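Local coordinates for protein benzoylformate Decarboxylase (Polynucleobacter necessarius, PDB 4K9Q) that probably decarboxylates benzoylformate to benzaldehyde with the help of thiamine diphosphate and a magnesium ion, at residues A[457-462]-A[477-482]. Sequence-based numbering, arbitrary orientation.
Sequences EEYGIL and LDLPGL. With MG (magnesium ion), chain C; TPP (thiamine diphosphate), chain D.
Tyr459 and Leu479 meet almost at right angles: methyl CD1 of Leu479 sits over one face of the phenol, off toward its rim, 4.1 Å from the ring centroid in a CH-pi contact. Thiamine diphosphate presses its thiazolium methyl CM4 on the opposite face, so a flat ring suits this slot between leucine and cofactor. With CG anti to the carbonyl carbon (chi1 -72°), the Tyr459 ring is placed between Leu479 and CM4, and OH is hydrogen-bonded to ND2 of Asn23 of the second subunit. Were the ring cut back to an alanine here, Leu479 CD1 and CM4 would probably lose the surface that parts them, and the hydrogen bond to Asn23 of the second subunit would be lost. Beside it, CD1 of Leu462 lies 3.7 Å from CD2 of Leu477 and equally close to CM4, its branched end filling the corner between loop and thiazolium.

Two backbone bonds fix the register around a single beta bridge: Tyr459 N to Leu477 O, 2.8 Å and nearly straight, and Leu479 N to Glu457 O. The carbonyl O of Glu458, the residue between these bonds, binds the magnesium ion at 2.3 Å, alongside Asp429 and Asn456, while Lys463 bridges its carboxylate and that of Asp478, probably easing their mutual repulsion. Gly460 N donates to phosphate O3B, where a beta carbon would come too close to that oxygen. The chemistry implies a division of labour: here backbone polar atoms hold metal and diphosphate, while the Tyr459 ring and Leu462 side chain pack against the thiazolium end.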
# COMPACT_ATOMS: atom_id res chain seq x y z
N GLU A 457 -16.46 -8.48 36.72
CA GLU A 457 -15.25 -7.72 37.07
C GLU A 457 -13.98 -8.31 36.48
O GLU A 457 -12.92 -8.24 37.11
CB GLU A 457 -15.14 -7.55 38.59
CG GLU A 457 -16.39 -6.92 39.16
CD GLU A 457 -16.21 -6.43 40.59
OE1 GLU A 457 -15.81 -7.23 41.45
OE2 GLU A 457 -16.47 -5.23 40.83
N GLU A 458 -14.08 -8.86 35.28
CA GLU A 458 -12.92 -9.47 34.63
C GLU A 458 -13.13 -9.59 33.13
O GLU A 458 -14.25 -9.52 32.64
CB GLU A 458 -12.67 -10.87 35.22
CG GLU A 458 -13.78 -11.88 34.89
CD GLU A 458 -13.75 -13.15 35.75
OE1 GLU A 458 -12.76 -13.36 36.49
OE2 GLU A 458 -14.73 -13.92 35.68
N TYR A 459 -12.04 -9.76 32.39
CA TYR A 459 -12.14 -10.19 31.01
C TYR A 459 -12.24 -11.73 31.04
O TYR A 459 -11.25 -12.43 30.86
CB TYR A 459 -10.89 -9.76 30.23
CG TYR A 459 -10.75 -8.27 29.91
CD1 TYR A 459 -11.80 -7.51 29.38
CD2 TYR A 459 -9.52 -7.63 30.09
CE1 TYR A 459 -11.63 -6.16 29.06
CE2 TYR A 459 -9.35 -6.29 29.77
CZ TYR A 459 -10.41 -5.56 29.25
OH TYR A 459 -10.21 -4.23 28.94
N GLY A 460 -13.44 -12.23 31.33
CA GLY A 460 -13.63 -13.64 31.64
C GLY A 460 -13.12 -14.60 30.59
O GLY A 460 -12.43 -15.57 30.91
N ILE A 461 -13.45 -14.34 29.34
CA ILE A 461 -13.09 -15.29 28.30
C ILE A 461 -11.58 -15.36 28.12
O ILE A 461 -11.06 -16.40 27.71
CB ILE A 461 -13.80 -15.02 26.97
CG1 ILE A 461 -13.69 -16.26 26.07
CG2 ILE A 461 -13.22 -13.81 26.30
CD1 ILE A 461 -14.53 -16.22 24.82
N LEU A 462 -10.86 -14.29 28.45
CA LEU A 462 -9.40 -14.36 28.38
C LEU A 462 -8.82 -15.29 29.45
O LEU A 462 -7.75 -15.89 29.26
CB LEU A 462 -8.75 -12.98 28.48
CG LEU A 462 -9.11 -11.99 27.36
CD1 LEU A 462 -8.31 -10.70 27.49
CD2 LEU A 462 -8.93 -12.62 25.98
N LEU A 477 -6.17 -8.80 33.34
CA LEU A 477 -7.38 -9.57 33.10
C LEU A 477 -8.51 -9.24 34.07
O LEU A 477 -9.66 -9.60 33.84
CB LEU A 477 -7.08 -11.07 33.08
CG LEU A 477 -6.05 -11.56 32.05
CD1 LEU A 477 -5.98 -13.08 32.04
CD2 LEU A 477 -6.38 -11.02 30.66
N ASP A 478 -8.17 -8.55 35.16
CA ASP A 478 -9.17 -8.17 36.16
C ASP A 478 -9.63 -6.72 35.99
O ASP A 478 -8.84 -5.85 35.64
CB ASP A 478 -8.64 -8.40 37.57
CG ASP A 478 -8.48 -9.87 37.88
OD1 ASP A 478 -9.47 -10.61 37.70
OD2 ASP A 478 -7.38 -10.28 38.29
N LEU A 479 -10.91 -6.48 36.26
CA LEU A 479 -11.52 -5.17 36.08
C LEU A 479 -12.23 -4.65 37.34
O LEU A 479 -13.43 -4.39 37.32
CB LEU A 479 -12.53 -5.21 34.94
CG LEU A 479 -12.01 -5.61 33.57
CD1 LEU A 479 -13.17 -5.76 32.57
CD2 LEU A 479 -10.96 -4.60 33.08
N PRO A 480 -11.48 -4.48 38.44
CA PRO A 480 -12.10 -3.90 39.63
C PRO A 480 -12.41 -2.41 39.46
O PRO A 480 -11.86 -1.73 38.58
CB PRO A 480 -11.00 -4.06 40.69
CG PRO A 480 -9.74 -3.97 39.90
CD PRO A 480 -10.04 -4.74 38.64
N GLY A 481 -13.30 -1.92 40.31
CA GLY A 481 -13.54 -0.49 40.39
C GLY A 481 -14.22 0.20 39.22
O GLY A 481 -13.97 1.37 38.99
N LEU A 482 -15.07 -0.51 38.47
CA LEU A 482 -15.89 0.16 37.46
C LEU A 482 -17.30 0.34 38.00
O LEU A 482 -17.90 -0.62 38.49
CB LEU A 482 -15.96 -0.63 36.17
CG LEU A 482 -14.65 -0.81 35.42
CD1 LEU A 482 -14.82 -1.84 34.32
CD2 LEU A 482 -14.18 0.53 34.87
MG MG C . -16.47 -9.54 32.08
N1' TPP D . -9.67 -5.44 22.04
C2' TPP D . -10.58 -5.46 20.99
CM2 TPP D . -10.91 -4.20 20.24
N3' TPP D . -11.19 -6.64 20.60
C4' TPP D . -10.90 -7.81 21.26
N4' TPP D . -11.47 -8.95 20.87
C5' TPP D . -10.01 -7.79 22.34
C6' TPP D . -9.38 -6.61 22.72
C7' TPP D . -9.69 -9.07 23.07
N3 TPP D . -10.74 -9.64 23.91
C2 TPP D . -11.55 -10.70 23.55
S1 TPP D . -12.60 -11.14 24.69
C5 TPP D . -12.05 -10.00 25.69
C4 TPP D . -11.02 -9.22 25.17
CM4 TPP D . -10.32 -8.09 25.88
C6 TPP D . -12.70 -9.93 27.05
C7 TPP D . -14.18 -9.62 27.05
O7 TPP D . -14.50 -9.36 28.39
PA TPP D . -16.01 -9.07 28.87
O1A TPP D . -16.66 -8.16 27.86
O2A TPP D . -16.02 -8.46 30.23
O3A TPP D . -16.75 -10.48 28.72
PB TPP D . -16.58 -11.80 29.63
O1B TPP D . -15.60 -12.68 28.92
O2B TPP D . -17.95 -12.44 29.69
O3B TPP D . -16.05 -11.46 30.99
O HOH W 1 -15.63 -3.35 38.55
O HOH W 2 -14.51 -3.49 42.33
O HOH W 3 -17.29 -2.84 40.42
O HOH W 4 -18.69 -10.02 31.50